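Local coordinates for protein phosphopantothenoylcysteine decarboxylase (Cryptococcus neoformans, PDB 6EOA) that binds flavin mononucleotide and probably decarboxylates phosphopantothenoylcysteine in coenzyme A biosynthesis, as a member of the homooligomeric flavin-containing cysteine decarboxylase family, at residues A131-A141 against T167-M175; D52-I63 against W222-A233. All blocks are in the same frame, centred on the assembly; numbering follows the deposited sequence.

Interaction 1. Residues A131-A141 against T167-M175; sequences ADLVVIAPCSA and TPVIVCPAM. With FMN (flavin mononucleotide), chain B.
V134, V135 and I136 pair in parallel with V169, I170 and V171 on two adjacent inner strands of the parallel sheet of this Rossmann-like flavoprotein, and the C-terminal ends of both strands run on into the flavin site. The ladder is regular at first: V134 N reaches P168 O, I170 N reaches V134 O, and I136 N reaches I170 O at 2.7 Å, almost straight along the carbonyl. After I136 the order breaks. A137 and P138, joined by a cis peptide bond, step out of line and shift the register by one, a beta bulge, so that C139 N now bonds C172 O at 2.8 Å from 44° above that carbonyl's plane. A174 N closes the ladder on C139 O.

On one face the ethyl arm of I136 lies alongside V171, CD1 to CG2 3.8 Å, while the other branch of V171, CG1, meets C139 CB at 3.6 Å. On the other, L133 CD1 sits against the P168 ring and I170 CG1, and C172 SG lies 3.9 Å from A137 CB. P138 CB and A174 CB touch beside the bulge.

Past the bulge the chain ends form part of the flavin site, to which C152 and S158 of the second subunit also contribute. A141 N donates to FMN O2 and FMN N3 donates to A174 O, 2.8 Å away, so the pyrimidine edge is read by backbone. S140 OG, set between its backbone N and carbonyl carbon (chi1 62°), reaches both FMN O2P, at 2.6 Å, and L143 N, capping helix 141-149. M175 lays SD against A141 CB, and the bend at chi3 (79°) turns CE back toward A141 N and CA.

Strand 35-41 flanks 133-139 on its other edge; helix 141-149 packs on I136 and C139, and helix 222-237 packs on V135, I170 and C172.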
loop_
_atom_site.group_PDB
_atom_site.type_symbol
_atom_site.label_atom_id
_atom_site.label_comp_id
_atom_site.label_asym_id
_atom_site.label_seq_id
_atom_site.Cartn_x
_atom_site.Cartn_y
_atom_site.Cartn_z
ATOM N N ALA A 131 0.286 3.927 25.552
ATOM C CA ALA A 131 -0.764 4.898 25.237
ATOM C C ALA A 131 -2.045 4.742 26.059
ATOM O O ALA A 131 -2.575 3.640 26.213
ATOM C CB ALA A 131 -1.100 4.820 23.757
ATOM N N ASP A 132 -2.534 5.863 26.582
ATOM C CA ASP A 132 -3.859 5.928 27.190
ATOM C C ASP A 132 -4.848 6.452 26.160
ATOM O O ASP A 132 -6.055 6.243 26.267
ATOM C CB ASP A 132 -3.856 6.830 28.427
ATOM C CG ASP A 132 -2.996 6.282 29.543
ATOM O OD1 ASP A 132 -2.972 5.046 29.721
ATOM O OD2 ASP A 132 -2.342 7.086 30.241
ATOM N N LEU A 133 -4.311 7.142 25.160
ATOM C CA LEU A 133 -5.111 7.731 24.097
ATOM C C LEU A 133 -4.279 7.819 22.825
ATOM O O LEU A 133 -3.083 8.108 22.875
ATOM C CB LEU A 133 -5.618 9.118 24.507
ATOM C CG LEU A 133 -6.351 9.958 23.455
ATOM C CD1 LEU A 133 -7.651 9.292 23.022
ATOM C CD2 LEU A 133 -6.613 11.370 23.972
ATOM N N VAL A 134 -4.906 7.548 21.688
ATOM C CA VAL A 134 -4.248 7.723 20.400
ATOM C C VAL A 134 -4.977 8.793 19.600
ATOM O O VAL A 134 -6.183 8.696 19.376
ATOM C CB VAL A 134 -4.199 6.412 19.594
ATOM C CG1 VAL A 134 -3.592 6.658 18.220
ATOM C CG2 VAL A 134 -3.401 5.358 20.345
ATOM N N VAL A 135 -4.243 9.820 19.186
ATOM C CA VAL A 135 -4.822 10.909 18.406
ATOM C C VAL A 135 -4.169 10.997 17.029
ATOM O O VAL A 135 -2.960 11.188 16.913
ATOM C CB VAL A 135 -4.678 12.263 19.132
ATOM C CG1 VAL A 135 -5.431 13.354 18.385
ATOM C CG2 VAL A 135 -5.191 12.155 20.568
ATOM N N ILE A 136 -4.978 10.849 15.987
ATOM C CA ILE A 136 -4.484 10.968 14.625
ATOM C C ILE A 136 -4.768 12.367 14.095
ATOM O O ILE A 136 -5.877 12.662 13.654
ATOM C CB ILE A 136 -5.123 9.926 13.701
ATOM C CG1 ILE A 136 -5.107 8.548 14.363
ATOM C CG2 ILE A 136 -4.392 9.890 12.377
ATOM C CD1 ILE A 136 -5.820 7.486 13.558
ATOM N N ALA A 137 -3.758 13.228 14.151
ATOM C CA ALA A 137 -3.921 14.628 13.781
ATOM C C ALA A 137 -2.650 15.169 13.136
ATOM O O ALA A 137 -1.652 15.399 13.819
ATOM C CB ALA A 137 -4.295 15.459 15.001
ATOM N N PRO A 138 -2.684 15.388 11.817
ATOM C CA PRO A 138 -3.852 15.183 10.958
ATOM C C PRO A 138 -3.966 13.748 10.447
ATOM O O PRO A 138 -2.979 13.013 10.440
ATOM C CB PRO A 138 -3.587 16.138 9.801
ATOM C CG PRO A 138 -2.097 16.120 9.671
ATOM C CD PRO A 138 -1.547 15.954 11.066
ATOM N N CYS A 139 -5.164 13.361 10.023
ATOM C CA CYS A 139 -5.351 12.097 9.325
ATOM C C CYS A 139 -5.611 12.359 7.851
ATOM O O CYS A 139 -6.641 12.929 7.489
ATOM C CB CYS A 139 -6.509 11.300 9.925
ATOM S SG CYS A 139 -6.755 9.680 9.146
ATOM N N SER A 140 -4.676 11.954 7.001
ATOM C CA SER A 140 -4.840 12.126 5.562
ATOM C C SER A 140 -5.909 11.179 5.031
ATOM O O SER A 140 -6.377 10.300 5.751
ATOM C CB SER A 140 -3.518 11.887 4.838
ATOM O OG SER A 140 -3.070 10.557 5.039
ATOM N N ALA A 141 -6.302 11.374 3.775
ATOM C CA ALA A 141 -7.241 10.467 3.125
ATOM C C ALA A 141 -6.618 9.084 2.973
ATOM O O ALA A 141 -7.296 8.069 3.116
ATOM C CB ALA A 141 -7.661 11.013 1.768
ATOM N N THR A 167 -7.939 1.328 24.724
ATOM C CA THR A 167 -7.446 2.619 24.265
ATOM C C THR A 167 -8.362 3.292 23.239
ATOM O O THR A 167 -8.605 2.750 22.162
ATOM C CB THR A 167 -6.037 2.484 23.650
ATOM O OG1 THR A 167 -5.146 1.894 24.608
ATOM C CG2 THR A 167 -5.501 3.843 23.240
ATOM N N PRO A 168 -8.874 4.484 23.579
ATOM C CA PRO A 168 -9.673 5.289 22.647
ATOM C C PRO A 168 -8.830 5.910 21.528
ATOM O O PRO A 168 -7.631 6.131 21.694
ATOM C CB PRO A 168 -10.271 6.375 23.547
ATOM C CG PRO A 168 -9.333 6.471 24.704
ATOM C CD PRO A 168 -8.823 5.081 24.925
ATOM N N VAL A 169 -9.467 6.184 20.394
ATOM C CA VAL A 169 -8.783 6.774 19.251
ATOM C C VAL A 169 -9.547 7.978 18.726
ATOM O O VAL A 169 -10.750 7.898 18.483
ATOM C CB VAL A 169 -8.608 5.760 18.100
ATOM C CG1 VAL A 169 -8.003 6.442 16.876
ATOM C CG2 VAL A 169 -7.749 4.593 18.544
ATOM N N ILE A 170 -8.844 9.093 18.555
ATOM C CA ILE A 170 -9.437 10.278 17.956
ATOM C C ILE A 170 -8.826 10.541 16.586
ATOM O O ILE A 170 -7.620 10.732 16.461
ATOM C CB ILE A 170 -9.245 11.519 18.836
ATOM C CG1 ILE A 170 -9.882 11.298 20.211
ATOM C CG2 ILE A 170 -9.842 12.738 18.157
ATOM C CD1 ILE A 170 -9.617 12.418 21.189
ATOM N N VAL A 171 -9.673 10.551 15.563
ATOM C CA VAL A 171 -9.223 10.789 14.199
ATOM C C VAL A 171 -9.637 12.179 13.719
ATOM O O VAL A 171 -10.809 12.538 13.767
ATOM C CB VAL A 171 -9.783 9.732 13.239
ATOM C CG1 VAL A 171 -9.140 9.874 11.874
ATOM C CG2 VAL A 171 -9.536 8.346 13.795
ATOM N N CYS A 172 -8.664 12.957 13.260
ATOM C CA CYS A 172 -8.933 14.298 12.763
ATOM C C CYS A 172 -8.606 14.393 11.285
ATOM O O CYS A 172 -7.483 14.729 10.915
ATOM C CB CYS A 172 -8.132 15.334 13.549
ATOM S SG CYS A 172 -8.207 15.109 15.345
ATOM N N PRO A 173 -9.594 14.089 10.430
ATOM C CA PRO A 173 -9.380 14.146 8.981
ATOM C C PRO A 173 -8.948 15.541 8.548
ATOM O O PRO A 173 -9.438 16.537 9.082
ATOM C CB PRO A 173 -10.752 13.781 8.403
ATOM C CG PRO A 173 -11.446 13.035 9.504
ATOM C CD PRO A 173 -10.966 13.674 10.771
ATOM N N ALA A 174 -8.016 15.600 7.606
ATOM C CA ALA A 174 -7.493 16.866 7.116
ATOM C C ALA A 174 -7.026 16.690 5.685
ATOM O O ALA A 174 -5.998 16.060 5.431
ATOM C CB ALA A 174 -6.360 17.356 7.989
ATOM N N MET A 175 -7.786 17.242 4.749
ATOM C CA MET A 175 -7.511 17.004 3.344
ATOM C C MET A 175 -8.134 18.066 2.456
ATOM O O MET A 175 -8.972 18.855 2.901
ATOM C CB MET A 175 -8.014 15.610 2.940
ATOM C CG MET A 175 -9.512 15.392 3.125
ATOM S SD MET A 175 -9.991 13.650 3.036
ATOM C CE MET A 175 -9.523 13.089 4.674
HETATM N N1 FMN B . -3.371 14.415 1.592
HETATM C C2 FMN B . -4.408 14.688 2.463
HETATM O O2 FMN B . -5.235 13.811 2.719
HETATM N N3 FMN B . -4.516 15.944 3.035
HETATM C C4 FMN B . -3.592 16.929 2.743
HETATM O O4 FMN B . -3.696 18.041 3.260
HETATM C C4A FMN B . -2.542 16.655 1.866
HETATM N N5 FMN B . -1.608 17.628 1.564
HETATM C C5A FMN B . -0.568 17.345 0.696
HETATM C C6 FMN B . 0.378 18.321 0.394
HETATM C C7 FMN B . 1.425 18.038 -0.478
HETATM C C7M FMN B . 2.441 19.094 -0.806
HETATM C C8 FMN B . 1.524 16.770 -1.047
HETATM C C8M FMN B . 2.642 16.441 -1.993
HETATM C C9 FMN B . 0.581 15.797 -0.744
HETATM C C9A FMN B . -0.466 16.080 0.126
HETATM N N10 FMN B . -1.401 15.106 0.429
HETATM C C10 FMN B . -2.439 15.389 1.293
HETATM C "C1'" FMN B . -1.296 13.742 -0.186
HETATM C "C2'" FMN B . -0.587 12.791 0.773
HETATM O "O2'" FMN B . 0.559 13.402 1.335
HETATM C "C3'" FMN B . -0.189 11.513 0.050
HETATM O "O3'" FMN B . -1.369 10.817 -0.281
HETATM C "C4'" FMN B . 0.703 10.651 0.937
HETATM O "O4'" FMN B . 1.313 9.631 0.174
HETATM C "C5'" FMN B . -0.118 10.035 2.061
HETATM O "O5'" FMN B . 0.746 9.443 3.004
HETATM P P FMN B . 0.227 9.158 4.507
HETATM O O1P FMN B . -0.697 7.961 4.481
HETATM O O2P FMN B . -0.517 10.345 5.077
HETATM O O3P FMN B . 1.430 8.868 5.365
#

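Interaction 2. Residues D52-I63 against W222-A233; sequences DIVGALVKSPNI and WRDIVSLIEGFA
W222 and I53 start the tight end of this helix pair, where helices 52-59 and 222-233 run in roughly the same direction, crossing at -34° with axes 9.7 Å apart. The indole lies flat against D52: CB stands over the six-membered ring, 3.6 Å from its centroid and only 4° off the normal, a CH-pi contact. R223 CG covers the opposite face, so the ring is sandwiched. W222 CG sits between the backbone N and the carbonyl carbon (chi1 70°), which lays the indole across toward D52, while A56 CB meets its edge. I53 runs antiparallel alongside the stem of the indole, CG1 to W222 CB 3.7 Å.

Further along the helices the packing is wholly aliphatic. A56 CB fits against both methyls of V226, L57 lies athwart I229, CD2 to CG2 3.8 Å, and I63 CD1 packs on A233 CB. Beneath this seam, I63 and I229 rest on V37 of strand 35-41.

The outer side is looser and polar. K59 is exposed, its NZ 6.6 Å from OE2 of the partly exposed E230, too far for contact. Instead S60 OG, just past the end of its helix, closes the edge by donating at 2.7 Å to E230 OE2, which accepts on its anti lone pair, the one away from OE1.

The chemistry is therefore mainly apolar, with one hydroxyl-carboxylate bond at its margin; the nearby lysine would probably favour the charged form of E230.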
loop_
_atom_site.group_PDB
_atom_site.type_symbol
_atom_site.label_atom_id
_atom_site.label_comp_id
_atom_site.label_asym_id
_atom_site.label_seq_id
_atom_site.Cartn_x
_atom_site.Cartn_y
_atom_site.Cartn_z
ATOM N N ASP A 52 3.089 22.432 17.383
ATOM C CA ASP A 52 2.315 23.261 18.309
ATOM C C ASP A 52 1.515 22.402 19.288
ATOM O O ASP A 52 1.363 22.752 20.460
ATOM C CB ASP A 52 1.377 24.191 17.541
ATOM C CG ASP A 52 2.124 25.189 16.683
ATOM O OD1 ASP A 52 2.608 26.200 17.233
ATOM O OD2 ASP A 52 2.233 24.957 15.459
ATOM N N ILE A 53 0.999 21.282 18.794
ATOM C CA ILE A 53 0.253 20.344 19.623
ATOM C C ILE A 53 1.167 19.708 20.666
ATOM O O ILE A 53 0.840 19.671 21.854
ATOM C CB ILE A 53 -0.404 19.241 18.767
ATOM C CG1 ILE A 53 -1.519 19.829 17.898
ATOM C CG2 ILE A 53 -0.956 18.140 19.645
ATOM C CD1 ILE A 53 -2.123 18.842 16.916
ATOM N N VAL A 54 2.318 19.220 20.215
ATOM C CA VAL A 54 3.284 18.583 21.100
ATOM C C VAL A 54 3.754 19.553 22.180
ATOM O O VAL A 54 3.844 19.191 23.354
ATOM C CB VAL A 54 4.499 18.054 20.315
ATOM C CG1 VAL A 54 5.543 17.482 21.263
ATOM C CG2 VAL A 54 4.057 17.006 19.305
ATOM N N GLY A 55 4.034 20.789 21.776
ATOM C CA GLY A 55 4.457 21.816 22.707
ATOM C C GLY A 55 3.411 22.064 23.774
ATOM O O GLY A 55 3.743 22.256 24.943
ATOM N N ALA A 56 2.143 22.047 23.372
ATOM C CA ALA A 56 1.037 22.278 24.301
ATOM C C ALA A 56 0.830 21.099 25.247
ATOM O O ALA A 56 0.486 21.283 26.414
ATOM C CB ALA A 56 -0.247 22.564 23.536
ATOM N N LEU A 57 1.026 19.886 24.737
ATOM C CA LEU A 57 0.859 18.689 25.549
ATOM C C LEU A 57 1.999 18.534 26.552
ATOM O O LEU A 57 1.775 18.110 27.684
ATOM C CB LEU A 57 0.755 17.445 24.661
ATOM C CG LEU A 57 -0.507 17.369 23.797
ATOM C CD1 LEU A 57 -0.577 16.045 23.050
ATOM C CD2 LEU A 57 -1.752 17.571 24.648
ATOM N N VAL A 58 3.218 18.878 26.139
ATOM C CA VAL A 58 4.367 18.850 27.044
ATOM C C VAL A 58 4.146 19.785 28.231
ATOM O O VAL A 58 4.303 19.387 29.389
ATOM C CB VAL A 58 5.678 19.255 26.331
ATOM C CG1 VAL A 58 6.789 19.497 27.353
ATOM C CG2 VAL A 58 6.097 18.193 25.318
ATOM N N LYS A 59 3.767 21.024 27.932
ATOM C CA LYS A 59 3.560 22.046 28.953
ATOM C C LYS A 59 2.436 21.667 29.912
ATOM O O LYS A 59 2.460 22.046 31.084
ATOM C CB LYS A 59 3.257 23.396 28.298
ATOM C CG LYS A 59 3.043 24.540 29.284
ATOM C CD LYS A 59 2.127 25.599 28.691
ATOM C CE LYS A 59 0.831 24.970 28.194
ATOM N NZ LYS A 59 0.280 25.667 26.998
ATOM N N SER A 60 1.452 20.923 29.409
ATOM C CA SER A 60 0.345 20.460 30.238
ATOM C C SER A 60 0.883 19.562 31.349
ATOM O O SER A 60 1.571 18.582 31.076
ATOM C CB SER A 60 -0.693 19.719 29.393
ATOM O OG SER A 60 -1.947 19.672 30.055
ATOM N N PRO A 61 0.570 19.905 32.608
ATOM C CA PRO A 61 1.185 19.337 33.818
ATOM C C PRO A 61 1.189 17.804 33.930
ATOM O O PRO A 61 2.246 17.239 34.214
ATOM C CB PRO A 61 0.348 19.951 34.956
ATOM C CG PRO A 61 -0.873 20.534 34.299
ATOM C CD PRO A 61 -0.427 20.937 32.937
ATOM N N ASN A 62 0.049 17.147 33.729
ATOM C CA ASN A 62 -0.041 15.704 33.959
ATOM C C ASN A 62 -0.225 14.891 32.685
ATOM O O ASN A 62 -0.837 13.822 32.705
ATOM C CB ASN A 62 -1.187 15.389 34.924
ATOM C CG ASN A 62 -0.954 15.958 36.311
ATOM O OD1 ASN A 62 -1.839 16.589 36.890
ATOM N ND2 ASN A 62 0.239 15.734 36.852
ATOM N N ILE A 63 0.309 15.400 31.581
ATOM C CA ILE A 63 0.191 14.727 30.297
ATOM C C ILE A 63 1.561 14.539 29.658
ATOM O O ILE A 63 2.356 15.478 29.589
ATOM C CB ILE A 63 -0.719 15.514 29.322
ATOM C CG1 ILE A 63 -2.105 15.742 29.936
ATOM C CG2 ILE A 63 -0.834 14.790 27.981
ATOM C CD1 ILE A 63 -3.019 16.606 29.089
ATOM N N TRP A 222 -5.863 23.106 15.917
ATOM C CA TRP A 222 -4.989 22.346 16.802
ATOM C C TRP A 222 -5.225 22.676 18.276
ATOM O O TRP A 222 -5.045 21.822 19.145
ATOM C CB TRP A 222 -3.520 22.575 16.433
ATOM C CG TRP A 222 -2.999 23.950 16.732
ATOM C CD1 TRP A 222 -2.983 25.024 15.891
ATOM C CD2 TRP A 222 -2.399 24.391 17.956
ATOM N NE1 TRP A 222 -2.418 26.108 16.517
ATOM C CE2 TRP A 222 -2.052 25.746 17.787
ATOM C CE3 TRP A 222 -2.125 23.772 19.180
ATOM C CZ2 TRP A 222 -1.447 26.495 18.795
ATOM C CZ3 TRP A 222 -1.524 24.516 20.180
ATOM C CH2 TRP A 222 -1.192 25.864 19.981
ATOM N N ARG A 223 -5.641 23.905 18.557
ATOM C CA ARG A 223 -5.957 24.291 19.929
ATOM C C ARG A 223 -7.203 23.555 20.406
ATOM O O ARG A 223 -7.311 23.184 21.574
ATOM C CB ARG A 223 -6.152 25.804 20.038
ATOM C CG ARG A 223 -4.905 26.596 19.703
ATOM C CD ARG A 223 -5.202 28.080 19.586
ATOM N NE ARG A 223 -4.288 28.726 18.649
ATOM C CZ ARG A 223 -4.558 28.929 17.363
ATOM N NH1 ARG A 223 -5.725 28.544 16.858
ATOM N NH2 ARG A 223 -3.664 29.523 16.580
ATOM N N ASP A 224 -8.143 23.339 19.492
ATOM C CA ASP A 224 -9.334 22.572 19.818
ATOM C C ASP A 224 -8.957 21.120 20.069
ATOM O O ASP A 224 -9.475 20.493 20.990
ATOM C CB ASP A 224 -10.374 22.686 18.703
ATOM C CG ASP A 224 -10.917 24.097 18.559
ATOM O OD1 ASP A 224 -10.891 24.848 19.558
ATOM O OD2 ASP A 224 -11.369 24.455 17.450
ATOM N N ILE A 225 -8.038 20.599 19.259
ATOM C CA ILE A 225 -7.514 19.247 19.448
ATOM C C ILE A 225 -6.948 19.054 20.847
ATOM O O ILE A 225 -7.241 18.062 21.515
ATOM C CB ILE A 225 -6.402 18.914 18.436
ATOM C CG1 ILE A 225 -6.868 19.203 17.012
ATOM C CG2 ILE A 225 -5.975 17.459 18.576
ATOM C CD1 ILE A 225 -7.973 18.307 16.575
ATOM N N VAL A 226 -6.128 20.008 21.277
ATOM C CA VAL A 226 -5.471 19.931 22.576
ATOM C C VAL A 226 -6.493 19.911 23.709
ATOM O O VAL A 226 -6.369 19.125 24.648
ATOM C CB VAL A 226 -4.493 21.106 22.787
ATOM C CG1 VAL A 226 -3.968 21.121 24.217
ATOM C CG2 VAL A 226 -3.341 21.021 21.804
ATOM N N SER A 227 -7.511 20.762 23.611
ATOM C CA SER A 227 -8.521 20.844 24.661
ATOM C C SER A 227 -9.434 19.619 24.633
ATOM O O SER A 227 -9.985 19.230 25.664
ATOM C CB SER A 227 -9.346 22.132 24.537
ATOM O OG SER A 227 -10.383 21.998 23.583
ATOM N N LEU A 228 -9.601 19.014 23.459
ATOM C CA LEU A 228 -10.292 17.731 23.380
ATOM C C LEU A 228 -9.486 16.700 24.156
ATOM O O LEU A 228 -10.037 15.918 24.930
ATOM C CB LEU A 228 -10.478 17.271 21.931
ATOM C CG LEU A 228 -11.399 18.079 21.009
ATOM C CD1 LEU A 228 -11.665 17.312 19.717
ATOM C CD2 LEU A 228 -12.702 18.459 21.700
ATOM N N ILE A 229 -8.172 16.723 23.946
ATOM C CA ILE A 229 -7.252 15.820 24.629
ATOM C C ILE A 229 -7.287 16.013 26.147
ATOM O O ILE A 229 -7.340 15.041 26.903
ATOM C CB ILE A 229 -5.815 16.014 24.117
ATOM C CG1 ILE A 229 -5.690 15.471 22.692
ATOM C CG2 ILE A 229 -4.813 15.328 25.036
ATOM C CD1 ILE A 229 -4.312 15.636 22.096
ATOM N N GLU A 230 -7.271 17.266 26.589
ATOM C CA GLU A 230 -7.313 17.570 28.018
ATOM C C GLU A 230 -8.639 17.141 28.642
ATOM O O GLU A 230 -8.703 16.834 29.832
ATOM C CB GLU A 230 -7.075 19.061 28.255
ATOM C CG GLU A 230 -5.723 19.374 28.880
ATOM C CD GLU A 230 -5.025 20.540 28.206
ATOM O OE1 GLU A 230 -5.705 21.310 27.496
ATOM O OE2 GLU A 230 -3.795 20.683 28.384
ATOM N N GLY A 231 -9.691 17.112 27.827
ATOM C CA GLY A 231 -10.988 16.629 28.268
ATOM C C GLY A 231 -10.968 15.138 28.552
ATOM O O GLY A 231 -11.701 14.648 29.414
ATOM N N PHE A 232 -10.124 14.415 27.821
ATOM C CA PHE A 232 -9.948 12.983 28.041
ATOM C C PHE A 232 -9.039 12.723 29.233
ATOM O O PHE A 232 -9.231 11.756 29.971
ATOM C CB PHE A 232 -9.378 12.308 26.794
ATOM C CG PHE A 232 -10.426 11.794 25.858
ATOM C CD1 PHE A 232 -10.898 10.498 25.975
ATOM C CD2 PHE A 232 -10.948 12.607 24.867
ATOM C CE1 PHE A 232 -11.869 10.018 25.120
ATOM C CE2 PHE A 232 -11.919 12.134 24.007
ATOM C CZ PHE A 232 -12.379 10.838 24.132
ATOM N N ALA A 233 -8.042 13.586 29.406
ATOM C CA ALA A 233 -7.162 13.513 30.565
ATOM C C ALA A 233 -7.981 13.665 31.838
ATOM O O ALA A 233 -7.763 12.948 32.812
ATOM C CB ALA A 233 -6.082 14.581 30.488
#

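How the interactions relate
After strand 35-41 the chain forms helix 50-59 and the turn into strand 63-69, the first half of interaction 2. It then builds strands 133-139 and 169-173, whose pairing in interaction 1 closes a short, helix-containing loop of 25 residues. Helix 222-237 finally returns to 52-63 and closes a much longer loop, so interaction 1 is nested inside interaction 2. The two meet directly through that last helix: I225 CD1 touches C172 SG at 3.4 Å, I229 packs on V135, and F232 on L133 and I170. One helix thus joins the sheet centre to the neighbouring helix on the same face.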